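Arylalkylamine N-Acetyltransferase 2 (Aedes aegypti, PDB 4FD6) probably transfers acyl groups from acyl-CoA to arylalkylamines such as dopamine and serotonin, as a member of the AANAT branch of the GNAT acetyltransferases. Local coordinates at residues A[147-152]-A[177-182]; A[119-124]-A[186-191]; A[38-43]-A[203-208]; A[6-11]-A[69-74]. All coordinates share one frame; numbering follows the deposited sequence.

Interaction 1. Residues A[147-152]-A[177-182]; sequences LAKKLI and QRVVSS
V179 packs against A148, K149 and I152 where helix 147-161 meets helix 174-182, two helices of the GNAT fold that lie beside each other on one side of its central sheet. The short axes approach to 9.6 Å and cross at -50°, and the backbones come nearest at K149 and V179.

The apolar part of the contact centres on the two branches of V179. CG1, anti to the backbone N (chi1 171°), reaches the opposite helix, where K149 CA at 3.7 Å is the nearest neighbour of V179 CG1 and K149 CB lies a little farther off. CG2 turns to the methyl of A148, V179 CG2 to A148 CB being 4.2 Å. Deeper in, I152 presents CG1 obliquely to V179 CG1 at 4.1 Å and lies more loosely by V180 CG1. I152 also packs on I133 and L136 of strand 129-138, while V180 packs on M217 of strand 213-220, which seats both helices on the sheet.

The polar part lies at the solvent-facing side, where no direct hydrogen bond joins the helices. K149 runs out fully extended, passing the S182 hydroxyl with K149 CE 3.8 Å from S182 OG. That hydroxyl gives its proton back to its own helix, S182 OG to V179 O at 2.6 Å. The ammonium is linked instead through a water, which accepts from K149 NZ at 2.8 Å and donates to S182 O at 3.0 Å.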
loop_
_atom_site.group_PDB
_atom_site.type_symbol
_atom_site.label_atom_id
_atom_site.label_comp_id
_atom_site.label_asym_id
_atom_site.label_seq_id
_atom_site.Cartn_x
_atom_site.Cartn_y
_atom_site.Cartn_z
ATOM N N LEU A 147 -1.185 14.606 -7.394
ATOM C CA LEU A 147 0.054 13.914 -7.035
ATOM C C LEU A 147 -0.119 12.415 -6.894
ATOM O O LEU A 147 0.780 11.673 -7.248
ATOM C CB LEU A 147 0.623 14.445 -5.720
ATOM C CG LEU A 147 1.115 15.885 -5.718
ATOM C CD1 LEU A 147 1.801 16.168 -4.397
ATOM C CD2 LEU A 147 2.044 16.134 -6.879
ATOM N N ALA A 148 -1.231 11.966 -6.326
ATOM C CA ALA A 148 -1.411 10.523 -6.132
ATOM C C ALA A 148 -1.309 9.775 -7.469
ATOM O O ALA A 148 -0.582 8.760 -7.609
ATOM C CB ALA A 148 -2.744 10.238 -5.432
ATOM N N LYS A 149 -2.031 10.286 -8.468
ATOM C CA LYS A 149 -1.984 9.672 -9.783
ATOM C C LYS A 149 -0.570 9.757 -10.370
ATOM O O LYS A 149 -0.086 8.789 -10.962
ATOM C CB LYS A 149 -3.009 10.331 -10.720
ATOM C CG LYS A 149 -3.181 9.627 -12.053
ATOM C CD LYS A 149 -4.245 10.342 -12.903
ATOM C CE LYS A 149 -4.410 9.686 -14.265
ATOM N NZ LYS A 149 -5.547 10.301 -15.022
ATOM N N LYS A 150 0.094 10.905 -10.216
ATOM C CA LYS A 150 1.459 11.056 -10.745
ATOM C C LYS A 150 2.435 10.074 -10.109
ATOM O O LYS A 150 3.324 9.552 -10.767
ATOM C CB LYS A 150 1.957 12.496 -10.586
ATOM C CG LYS A 150 1.275 13.480 -11.537
ATOM C CD LYS A 150 1.893 14.871 -11.458
ATOM C CE LYS A 150 1.122 15.869 -12.313
ATOM N NZ LYS A 150 -0.327 15.876 -11.973
ATOM N N LEU A 151 2.260 9.843 -8.817
ATOM C CA LEU A 151 3.091 8.919 -8.060
ATOM C C LEU A 151 2.936 7.514 -8.614
ATOM O O LEU A 151 3.914 6.790 -8.787
ATOM C CB LEU A 151 2.715 8.940 -6.579
ATOM C CG LEU A 151 3.310 10.116 -5.802
ATOM C CD1 LEU A 151 2.647 10.238 -4.446
ATOM C CD2 LEU A 151 4.815 9.904 -5.662
ATOM N N ILE A 152 1.707 7.127 -8.925
ATOM C CA ILE A 152 1.546 5.823 -9.592
ATOM C C ILE A 152 2.124 5.774 -11.019
ATOM O O ILE A 152 2.770 4.797 -11.400
ATOM C CB ILE A 152 0.078 5.330 -9.545
ATOM C CG1 ILE A 152 -0.400 5.271 -8.090
ATOM C CG2 ILE A 152 -0.062 3.964 -10.223
ATOM C CD1 ILE A 152 0.526 4.455 -7.170
ATOM N N GLN A 177 -8.260 3.309 -4.931
ATOM C CA GLN A 177 -8.881 2.420 -5.906
ATOM C C GLN A 177 -9.243 3.196 -7.172
ATOM O O GLN A 177 -9.025 2.724 -8.294
ATOM C CB GLN A 177 -10.118 1.770 -5.293
ATOM C CG GLN A 177 -9.777 0.705 -4.283
ATOM C CD GLN A 177 -10.942 0.346 -3.383
ATOM O OE1 GLN A 177 -12.065 0.815 -3.577
ATOM N NE2 GLN A 177 -10.679 -0.492 -2.394
ATOM N N ARG A 178 -9.806 4.386 -6.996
ATOM C CA ARG A 178 -10.164 5.210 -8.149
ATOM C C ARG A 178 -8.919 5.641 -8.938
ATOM O O ARG A 178 -8.916 5.630 -10.176
ATOM C CB ARG A 178 -10.963 6.434 -7.687
ATOM C CG ARG A 178 -11.617 7.213 -8.817
ATOM C CD ARG A 178 -12.609 8.247 -8.274
ATOM N NE ARG A 178 -13.757 7.625 -7.622
ATOM C CZ ARG A 178 -14.843 7.197 -8.271
ATOM N NH1 ARG A 178 -14.927 7.331 -9.587
ATOM N NH2 ARG A 178 -15.849 6.643 -7.607
ATOM N N VAL A 179 -7.855 6.012 -8.227
ATOM C CA VAL A 179 -6.605 6.380 -8.901
ATOM C C VAL A 179 -6.081 5.250 -9.794
ATOM O O VAL A 179 -5.853 5.429 -11.025
ATOM C CB VAL A 179 -5.503 6.791 -7.886
ATOM C CG1 VAL A 179 -4.147 6.965 -8.601
ATOM C CG2 VAL A 179 -5.900 8.067 -7.149
ATOM N N VAL A 180 -5.886 4.075 -9.197
ATOM C CA VAL A 180 -5.324 2.997 -9.997
ATOM C C VAL A 180 -6.297 2.512 -11.090
ATOM O O VAL A 180 -5.859 2.141 -12.168
ATOM C CB VAL A 180 -4.740 1.817 -9.152
ATOM C CG1 VAL A 180 -3.667 2.352 -8.205
ATOM C CG2 VAL A 180 -5.812 1.093 -8.390
ATOM N N SER A 181 -7.596 2.523 -10.821
ATOM C CA SER A 181 -8.553 2.166 -11.877
ATOM C C SER A 181 -8.389 3.108 -13.068
ATOM O O SER A 181 -8.459 2.685 -14.233
ATOM C CB SER A 181 -10.005 2.229 -11.378
ATOM O OG SER A 181 -10.304 1.142 -10.515
ATOM N N SER A 182 -8.174 4.390 -12.774
ATOM C CA SER A 182 -8.011 5.381 -13.829
ATOM C C SER A 182 -6.723 5.146 -14.604
ATOM O O SER A 182 -6.590 5.611 -15.743
ATOM C CB SER A 182 -8.018 6.804 -13.258
ATOM O OG SER A 182 -6.741 7.150 -12.740
HETATM O O HOH W 1 -5.934 8.286 -16.873
#

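Interaction 2. Residues A[119-124]-A[186-191]; sequences INLFKQ and ITKCEI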
loop_
_atom_site.group_PDB
_atom_site.type_symbol
_atom_site.label_atom_id
_atom_site.label_comp_id
_atom_site.label_asym_id
_atom_site.label_seq_id
_atom_site.Cartn_x
_atom_site.Cartn_y
_atom_site.Cartn_z
ATOM N N ILE A 119 -6.318 -15.880 -5.313
ATOM C CA ILE A 119 -5.805 -15.689 -6.661
ATOM C C ILE A 119 -4.318 -16.034 -6.675
ATOM O O ILE A 119 -3.661 -16.016 -5.639
ATOM C CB ILE A 119 -6.003 -14.240 -7.166
ATOM C CG1 ILE A 119 -5.341 -13.248 -6.210
ATOM C CG2 ILE A 119 -7.495 -13.923 -7.390
ATOM C CD1 ILE A 119 -5.509 -11.804 -6.610
ATOM N N ASN A 120 -3.800 -16.379 -7.848
ATOM C CA ASN A 120 -2.365 -16.562 -8.003
ATOM C C ASN A 120 -1.936 -15.823 -9.269
ATOM O O ASN A 120 -2.135 -16.304 -10.390
ATOM C CB ASN A 120 -2.005 -18.050 -8.034
ATOM C CG ASN A 120 -0.527 -18.283 -8.218
ATOM O OD1 ASN A 120 0.192 -17.393 -8.659
ATOM N ND2 ASN A 120 -0.063 -19.490 -7.895
ATOM N N LEU A 121 -1.391 -14.620 -9.085
ATOM C CA LEU A 121 -1.089 -13.739 -10.217
ATOM C C LEU A 121 0.188 -14.144 -10.940
ATOM O O LEU A 121 0.388 -13.837 -12.123
ATOM C CB LEU A 121 -0.987 -12.280 -9.748
ATOM C CG LEU A 121 -2.294 -11.680 -9.206
ATOM C CD1 LEU A 121 -2.057 -10.243 -8.745
ATOM C CD2 LEU A 121 -3.370 -11.726 -10.259
ATOM N N PHE A 122 1.043 -14.858 -10.234
ATOM C CA PHE A 122 2.265 -15.357 -10.849
ATOM C C PHE A 122 1.906 -16.377 -11.917
ATOM O O PHE A 122 2.444 -16.357 -13.029
ATOM C CB PHE A 122 3.177 -15.986 -9.798
ATOM C CG PHE A 122 3.629 -15.023 -8.731
ATOM C CD1 PHE A 122 2.996 -14.993 -7.498
ATOM C CD2 PHE A 122 4.694 -14.157 -8.960
ATOM C CE1 PHE A 122 3.409 -14.117 -6.507
ATOM C CE2 PHE A 122 5.113 -13.279 -7.977
ATOM C CZ PHE A 122 4.466 -13.265 -6.740
ATOM N N LYS A 123 0.974 -17.264 -11.580
ATOM C CA LYS A 123 0.552 -18.293 -12.519
ATOM C C LYS A 123 -0.302 -17.694 -13.621
ATOM O O LYS A 123 -0.150 -18.029 -14.801
ATOM C CB LYS A 123 -0.228 -19.391 -11.789
ATOM C CG LYS A 123 0.650 -20.272 -10.927
ATOM C CD LYS A 123 -0.161 -21.296 -10.138
ATOM C CE LYS A 123 -0.694 -22.417 -11.005
ATOM N NZ LYS A 123 -1.308 -23.469 -10.131
ATOM N N GLN A 124 -1.201 -16.797 -13.240
ATOM C CA GLN A 124 -2.085 -16.195 -14.215
ATOM C C GLN A 124 -1.307 -15.461 -15.306
ATOM O O GLN A 124 -1.652 -15.561 -16.486
ATOM C CB GLN A 124 -3.093 -15.269 -13.545
ATOM C CG GLN A 124 -4.062 -14.652 -14.529
ATOM C CD GLN A 124 -5.302 -14.112 -13.857
ATOM O OE1 GLN A 124 -5.639 -14.507 -12.742
ATOM N NE2 GLN A 124 -5.988 -13.197 -14.530
ATOM N N ILE A 186 -7.051 -3.414 -12.864
ATOM C CA ILE A 186 -8.281 -4.193 -12.920
ATOM C C ILE A 186 -8.459 -4.964 -11.632
ATOM O O ILE A 186 -7.501 -5.497 -11.091
ATOM C CB ILE A 186 -8.234 -5.215 -14.094
ATOM C CG1 ILE A 186 -8.134 -4.484 -15.429
ATOM C CG2 ILE A 186 -9.447 -6.136 -14.057
ATOM C CD1 ILE A 186 -9.241 -3.499 -15.648
ATOM N N THR A 187 -9.688 -5.038 -11.142
ATOM C CA THR A 187 -9.948 -5.774 -9.904
ATOM C C THR A 187 -9.965 -7.277 -10.130
ATOM O O THR A 187 -10.720 -7.783 -10.973
ATOM C CB THR A 187 -11.284 -5.322 -9.268
ATOM O OG1 THR A 187 -11.202 -3.918 -8.984
ATOM C CG2 THR A 187 -11.564 -6.081 -7.973
ATOM N N LYS A 188 -9.140 -7.995 -9.377
ATOM C CA LYS A 188 -9.076 -9.443 -9.500
ATOM C C LYS A 188 -9.786 -10.107 -8.340
ATOM O O LYS A 188 -10.250 -11.239 -8.450
ATOM C CB LYS A 188 -7.627 -9.928 -9.581
ATOM C CG LYS A 188 -6.810 -9.220 -10.644
ATOM C CD LYS A 188 -7.493 -9.288 -12.020
ATOM C CE LYS A 188 -7.086 -10.548 -12.766
ATOM N NZ LYS A 188 -7.717 -10.609 -14.121
ATOM N N CYS A 189 -9.868 -9.402 -7.223
ATOM C CA CYS A 189 -10.538 -9.991 -6.059
ATOM C C CYS A 189 -11.086 -8.853 -5.227
ATOM O O CYS A 189 -10.431 -7.836 -5.117
ATOM C CB CYS A 189 -9.539 -10.823 -5.242
ATOM S SG CYS A 189 -10.232 -11.638 -3.784
ATOM N N GLU A 190 -12.279 -8.987 -4.654
ATOM C CA GLU A 190 -12.788 -7.914 -3.810
ATOM C C GLU A 190 -13.699 -8.414 -2.701
ATOM O O GLU A 190 -14.281 -9.500 -2.794
ATOM C CB GLU A 190 -13.525 -6.870 -4.647
ATOM C CG GLU A 190 -14.726 -7.431 -5.401
ATOM C CD GLU A 190 -15.406 -6.386 -6.272
ATOM O OE1 GLU A 190 -15.674 -5.279 -5.771
ATOM O OE2 GLU A 190 -15.666 -6.670 -7.456
ATOM N N ILE A 191 -13.823 -7.607 -1.652
ATOM C CA ILE A 191 -14.709 -7.951 -0.547
ATOM C C ILE A 191 -15.218 -6.690 0.141
ATOM O O ILE A 191 -14.464 -5.740 0.361
ATOM C CB ILE A 191 -14.027 -8.897 0.474
ATOM C CG1 ILE A 191 -15.039 -9.388 1.522
ATOM C CG2 ILE A 191 -12.825 -8.228 1.134
ATOM C CD1 ILE A 191 -14.445 -10.278 2.583
#
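The backbones of I119 and C189 come nearest across this contact, 7.4 Å between CA atoms, where the chain leading into helix 121-125 passes the classic beta bulge at K188 and C189, both of which face I216.

I119 and K188 meet at about a right angle. The CG2 branch of I119 lies 4.0 Å from K188 O and also touches C189 CB, while I119 CD1, at the end of the other branch, reaches K188 CB at 4.1 Å. K188 CG, set by chi1 (-52°), lies loosely by L121 CD2 at 4.3 Å; the bends at chi2 and chi3 come beyond that atom and turn the rest of the chain toward Q124, which extends from the opposite direction. N120 caps the helix, with K123 N donating to N120 OD1 at 3.0 Å; the donor stands well above the plane of the amide carbonyl.

The bulge belongs to the edge strand 186-192, whose backbone bonds run to C218, I216 and L214 of strand 213-220. I119 packs on I216 of that same strand, L121 on I130 of strand 129-138, and C189 on Q115 of helix 103-116, so the contact ties the start of helix 121-125 to the margin of the sheet.

Interaction 3. Residues A[38-43]-A[203-208]; sequences KAVNLT and QIFVVD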
loop_
_atom_site.group_PDB
_atom_site.type_symbol
_atom_site.label_atom_id
_atom_site.label_comp_id
_atom_site.label_asym_id
_atom_site.label_seq_id
_atom_site.Cartn_x
_atom_site.Cartn_y
_atom_site.Cartn_z
ATOM N N LYS A 38 -7.456 2.660 10.920
ATOM C CA LYS A 38 -8.394 3.499 11.644
ATOM C C LYS A 38 -9.513 2.675 12.279
ATOM O O LYS A 38 -9.889 2.906 13.442
ATOM C CB LYS A 38 -8.984 4.561 10.716
ATOM C CG LYS A 38 -9.843 5.598 11.443
ATOM C CD LYS A 38 -10.554 6.526 10.479
ATOM C CE LYS A 38 -9.571 7.310 9.644
ATOM N NZ LYS A 38 -10.255 8.240 8.696
ATOM N N ALA A 39 -10.043 1.720 11.518
ATOM C CA ALA A 39 -11.155 0.893 11.987
ATOM C C ALA A 39 -10.828 0.131 13.277
ATOM O O ALA A 39 -11.713 -0.139 14.099
ATOM C CB ALA A 39 -11.578 -0.080 10.896
ATOM N N VAL A 40 -9.566 -0.237 13.457
ATOM C CA VAL A 40 -9.187 -0.996 14.647
ATOM C C VAL A 40 -8.334 -0.188 15.617
ATOM O O VAL A 40 -7.681 -0.759 16.482
ATOM C CB VAL A 40 -8.463 -2.313 14.294
ATOM C CG1 VAL A 40 -9.391 -3.232 13.526
ATOM C CG2 VAL A 40 -7.193 -2.035 13.505
ATOM N N ASN A 41 -8.359 1.136 15.463
ATOM C CA ASN A 41 -7.591 2.065 16.297
ATOM C C ASN A 41 -6.145 1.630 16.455
ATOM O O ASN A 41 -5.642 1.500 17.574
ATOM C CB ASN A 41 -8.224 2.212 17.688
ATOM C CG ASN A 41 -9.671 2.656 17.632
ATOM O OD1 ASN A 41 -10.542 2.033 18.240
ATOM N ND2 ASN A 41 -9.937 3.739 16.903
ATOM N N LEU A 42 -5.473 1.403 15.335
ATOM C CA LEU A 42 -4.125 0.856 15.374
ATOM C C LEU A 42 -3.133 1.826 16.007
ATOM O O LEU A 42 -2.253 1.415 16.758
ATOM C CB LEU A 42 -3.668 0.442 13.970
ATOM C CG LEU A 42 -2.440 -0.465 13.918
ATOM C CD1 LEU A 42 -2.704 -1.781 14.670
ATOM C CD2 LEU A 42 -2.043 -0.730 12.474
ATOM N N THR A 43 -3.288 3.114 15.725
ATOM C CA THR A 43 -2.327 4.119 16.174
ATOM C C THR A 43 -2.887 5.532 15.991
ATOM O O THR A 43 -4.026 5.699 15.565
ATOM C CB THR A 43 -1.001 3.973 15.398
ATOM O OG1 THR A 43 -0.005 4.837 15.956
ATOM C CG2 THR A 43 -1.198 4.303 13.929
ATOM N N GLN A 203 -19.215 -7.017 12.178
ATOM C CA GLN A 203 -18.088 -6.647 11.321
ATOM C C GLN A 203 -16.769 -6.658 12.091
ATOM O O GLN A 203 -16.704 -6.212 13.236
ATOM C CB GLN A 203 -18.303 -5.272 10.686
ATOM C CG GLN A 203 -19.326 -5.253 9.569
ATOM C CD GLN A 203 -19.589 -3.863 9.033
ATOM O OE1 GLN A 203 -20.742 -3.468 8.855
ATOM N NE2 GLN A 203 -18.518 -3.116 8.748
ATOM N N ILE A 204 -15.721 -7.169 11.453
ATOM C CA ILE A 204 -14.379 -7.100 12.006
ATOM C C ILE A 204 -13.830 -5.680 11.843
ATOM O O ILE A 204 -13.188 -5.130 12.746
ATOM C CB ILE A 204 -13.442 -8.130 11.326
ATOM C CG1 ILE A 204 -13.866 -9.552 11.708
ATOM C CG2 ILE A 204 -11.986 -7.863 11.720
ATOM C CD1 ILE A 204 -13.124 -10.659 10.981
ATOM N N PHE A 205 -14.092 -5.091 10.680
ATOM C CA PHE A 205 -13.707 -3.713 10.406
ATOM C C PHE A 205 -14.945 -2.871 10.148
ATOM O O PHE A 205 -15.633 -3.065 9.143
ATOM C CB PHE A 205 -12.804 -3.630 9.172
ATOM C CG PHE A 205 -11.528 -4.416 9.297
ATOM C CD1 PHE A 205 -10.491 -3.951 10.084
ATOM C CD2 PHE A 205 -11.372 -5.616 8.630
ATOM C CE1 PHE A 205 -9.314 -4.670 10.201
ATOM C CE2 PHE A 205 -10.195 -6.350 8.750
ATOM C CZ PHE A 205 -9.169 -5.865 9.533
ATOM N N VAL A 206 -15.223 -1.928 11.042
ATOM C CA VAL A 206 -16.256 -0.933 10.772
ATOM C C VAL A 206 -15.559 0.291 10.191
ATOM O O VAL A 206 -14.798 0.975 10.879
ATOM C CB VAL A 206 -17.063 -0.562 12.034
ATOM C CG1 VAL A 206 -18.023 0.581 11.736
ATOM C CG2 VAL A 206 -17.813 -1.775 12.553
ATOM N N VAL A 207 -15.797 0.545 8.909
ATOM C CA VAL A 207 -14.971 1.491 8.173
ATOM C C VAL A 207 -15.744 2.742 7.765
ATOM O O VAL A 207 -16.905 2.670 7.387
ATOM C CB VAL A 207 -14.326 0.819 6.933
ATOM C CG1 VAL A 207 -13.464 1.806 6.184
ATOM C CG2 VAL A 207 -13.493 -0.394 7.356
ATOM N N ASP A 208 -15.092 3.897 7.845
ATOM C CA ASP A 208 -15.752 5.157 7.529
ATOM C C ASP A 208 -15.961 5.317 6.033
ATOM O O ASP A 208 -15.076 4.994 5.245
ATOM C CB ASP A 208 -14.936 6.341 8.058
ATOM C CG ASP A 208 -14.935 6.428 9.572
ATOM O OD1 ASP A 208 -14.169 7.254 10.111
ATOM O OD2 ASP A 208 -15.691 5.673 10.225
HETATM O O HOH W 2 -13.727 -1.944 13.456
#
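A39 CB sits at the edge of the F205 ring, close to the ring plane and 4.1 Å from F205 CD1, and V40 approaches the same ring obliquely, V40 CG1 being 3.6 Å from F205 CE1. I204 CG2 stands 3.8 Å above one face of the F205 ring, displaced from the ring centre. The F205 side chain has CG anti to the carbonyl carbon (chi1 -60°), which carries the ring inward to I108 and L111 of helix 103-116 and to L36.

A39, the last residue of helix 35-39, is the residue most covered by the loop. Besides the ring edge, its methyl meets V206 O at 3.4 Å and V207 CG2 at 4.0 Å. The helix ends here in a Schellman motif, with N41 as the C-prime residue, N41 N bonded to K38 O and L42 N to N37 O.

No direct hydrogen bond joins 38-43 to 203-208. A water bridges them, donating to A39 O at 2.8 Å, accepting from V206 N, and giving a weak bond to I204 O. The loop braces itself, since Q203 NE2 donates to F205 O with the acceptor close to the plane of the glutamine amide.

K38 and D208 cross at about a right angle at the surface, with K38 CD 3.7 Å from D208 OD1. The charges stay beyond salt-bridge range, K38 NZ to D208 OD1 being 4.3 Å, and the ammonium is paired with D33. The chemistry implies a loop held to the helix end by apolar packing and one shared water, with D208 probably adding only a modest attraction.

Interaction 4. Residues A[6-11]-A[69-74]; sequences LNNIRF and ISNDGD
R10 and I69 form an antiparallel hydrogen-bonded pair, each satisfying both backbone groups of the other: R10 N donates to I69 O at 2.9 Å and I69 N to R10 O. I69 O is gripped more than once. A water donates to it at 3.1 Å and to N8 O at 2.8 Å, linking the two carbonyls just before strand 10-13 begins, and I9 CA adds a CA-H...O contact.

Beyond the strand the two asparagines N8 and N71 meet at about a right angle, their amide planes 67° apart. The bond from N8 ND2 to N71 OD1 is weak and bent (127°), and its short 2.6 Å makes the detail doubtful.

The type I turn from S70 to G73 supplies its own bonds. S70 O accepts from G73 N, S70 N donates to D74 O, and the S70 hydroxyl gives its proton to D72 OD1 while accepting weakly from D74 N.

Side by side with I69 and pointing the same way, R10 bends at chi3 (66°) to bring one guanidinium face over I69 CB, with R10 NH2 3.8 Å from I69 CG2. I9 reaches S70 with its CD1.

Strand 10-13 is here the outer strand beside 66-69, and the turn leads into strand 75-85, with D74 salt-bridged to R141. I9 packs on L147 and F11 on K150, L151 and K154 of helix 147-161.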
loop_
_atom_site.group_PDB
_atom_site.type_symbol
_atom_site.label_atom_id
_atom_site.label_comp_id
_atom_site.label_asym_id
_atom_site.label_seq_id
_atom_site.Cartn_x
_atom_site.Cartn_y
_atom_site.Cartn_z
ATOM N N LEU A 6 3.239 25.023 -4.191
ATOM C CA LEU A 6 2.590 23.789 -4.495
ATOM C C LEU A 6 3.045 23.270 -5.834
ATOM O O LEU A 6 2.639 22.214 -6.239
ATOM C CB LEU A 6 1.084 23.929 -4.430
ATOM C CG LEU A 6 0.650 24.450 -3.080
ATOM C CD1 LEU A 6 -0.784 24.840 -3.134
ATOM C CD2 LEU A 6 0.901 23.427 -1.970
ATOM N N ASN A 7 3.930 23.999 -6.498
ATOM C CA ASN A 7 4.475 23.532 -7.732
ATOM C C ASN A 7 6.004 23.310 -7.796
ATOM O O ASN A 7 6.752 23.526 -6.914
ATOM C CB ASN A 7 4.097 24.417 -8.936
ATOM C CG ASN A 7 2.665 24.892 -8.921
ATOM O OD1 ASN A 7 2.419 26.072 -8.744
ATOM N ND2 ASN A 7 1.725 23.993 -9.191
ATOM N N ASN A 8 6.419 22.891 -8.930
ATOM C CA ASN A 8 7.811 22.493 -9.066
ATOM C C ASN A 8 8.089 21.297 -8.158
ATOM O O ASN A 8 9.169 21.165 -7.574
ATOM C CB ASN A 8 8.749 23.659 -8.747
ATOM C CG ASN A 8 10.185 23.394 -9.182
ATOM O OD1 ASN A 8 10.446 22.545 -10.038
ATOM N ND2 ASN A 8 11.123 24.131 -8.596
ATOM N N ILE A 9 7.084 20.433 -8.040
ATOM C CA ILE A 9 7.225 19.159 -7.348
ATOM C C ILE A 9 8.160 18.261 -8.165
ATOM O O ILE A 9 8.072 18.212 -9.397
ATOM C CB ILE A 9 5.856 18.469 -7.165
ATOM C CG1 ILE A 9 4.856 19.419 -6.498
ATOM C CG2 ILE A 9 6.002 17.177 -6.349
ATOM C CD1 ILE A 9 5.033 19.563 -4.983
ATOM N N ARG A 10 9.066 17.567 -7.483
ATOM C CA ARG A 10 10.022 16.691 -8.142
ATOM C C ARG A 10 9.694 15.257 -7.749
ATOM O O ARG A 10 9.181 15.036 -6.652
ATOM C CB ARG A 10 11.437 17.061 -7.694
ATOM C CG ARG A 10 12.546 16.504 -8.556
ATOM C CD ARG A 10 13.890 17.162 -8.235
ATOM N NE ARG A 10 14.373 16.849 -6.891
ATOM C CZ ARG A 10 14.187 17.621 -5.823
ATOM N NH1 ARG A 10 13.522 18.767 -5.926
ATOM N NH2 ARG A 10 14.671 17.251 -4.646
ATOM N N PHE A 11 9.972 14.295 -8.632
ATOM C CA PHE A 11 9.774 12.871 -8.317
ATOM C C PHE A 11 11.101 12.129 -8.357
ATOM O O PHE A 11 11.867 12.262 -9.318
ATOM C CB PHE A 11 8.758 12.222 -9.278
ATOM C CG PHE A 11 7.387 12.817 -9.186
ATOM C CD1 PHE A 11 7.038 13.919 -9.958
ATOM C CD2 PHE A 11 6.449 12.297 -8.312
ATOM C CE1 PHE A 11 5.768 14.480 -9.863
ATOM C CE2 PHE A 11 5.185 12.851 -8.208
ATOM C CZ PHE A 11 4.836 13.949 -8.986
ATOM N N ILE A 69 8.762 15.370 -3.790
ATOM C CA ILE A 69 9.423 16.377 -2.965
ATOM C C ILE A 69 9.113 17.793 -3.459
ATOM O O ILE A 69 9.272 18.092 -4.643
ATOM C CB ILE A 69 10.944 16.197 -3.028
ATOM C CG1 ILE A 69 11.335 14.830 -2.473
ATOM C CG2 ILE A 69 11.666 17.327 -2.266
ATOM C CD1 ILE A 69 12.600 14.868 -1.646
ATOM N N SER A 70 8.696 18.663 -2.541
ATOM C CA SER A 70 8.344 20.048 -2.879
ATOM C C SER A 70 9.580 20.928 -3.031
ATOM O O SER A 70 10.699 20.478 -2.792
ATOM C CB SER A 70 7.450 20.653 -1.799
ATOM O OG SER A 70 8.213 20.982 -0.654
ATOM N N ASN A 71 9.354 22.190 -3.394
ATOM C CA ASN A 71 10.409 23.186 -3.591
ATOM C C ASN A 71 11.371 23.343 -2.418
ATOM O O ASN A 71 12.574 23.545 -2.614
ATOM C CB ASN A 71 9.782 24.550 -3.906
ATOM C CG ASN A 71 9.859 24.906 -5.374
ATOM O OD1 ASN A 71 10.842 24.594 -6.047
ATOM N ND2 ASN A 71 8.818 25.566 -5.880
ATOM N N ASP A 72 10.836 23.281 -1.202
ATOM C CA ASP A 72 11.668 23.379 -0.004
ATOM C C ASP A 72 12.002 22.024 0.603
ATOM O O ASP A 72 12.317 21.933 1.788
ATOM C CB ASP A 72 10.987 24.247 1.043
ATOM C CG ASP A 72 9.523 24.423 0.765
ATOM O OD1 ASP A 72 8.790 23.416 0.846
ATOM O OD2 ASP A 72 9.110 25.561 0.453
ATOM N N GLY A 73 11.912 20.971 -0.199
ATOM C CA GLY A 73 12.364 19.658 0.224
ATOM C C GLY A 73 11.425 18.855 1.101
ATOM O O GLY A 73 11.808 17.794 1.592
ATOM N N ASP A 74 10.208 19.349 1.313
ATOM C CA ASP A 74 9.193 18.589 2.044
ATOM C C ASP A 74 8.724 17.386 1.229
ATOM O O ASP A 74 8.632 17.450 0.004
ATOM C CB ASP A 74 7.972 19.456 2.368
ATOM C CG ASP A 74 8.278 20.543 3.372
ATOM O OD1 ASP A 74 9.446 20.619 3.829
ATOM O OD2 ASP A 74 7.349 21.313 3.707
HETATM O O HOH W 3 11.150 20.269 -5.842
#

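From the N terminus, interaction 4 closes first, joining the edge strand 10-13 to the end of strand 66-69. Interaction 3 opens at 38-43, before interaction 4 has closed, so these two cross; it ends only at 203-208, bringing helix 35-39 to the loop before strand 213-220. Within that span lies interaction 2, from 119-124 to 186-191, and within interaction 2 lies interaction 1, pairing helices 147-161 and 174-182. Interactions 1 and 4 touch, the edge strand packing on helix 147-161. Interactions 2 and 4 reach opposite margins of one sheet, their centres about 35 Å apart.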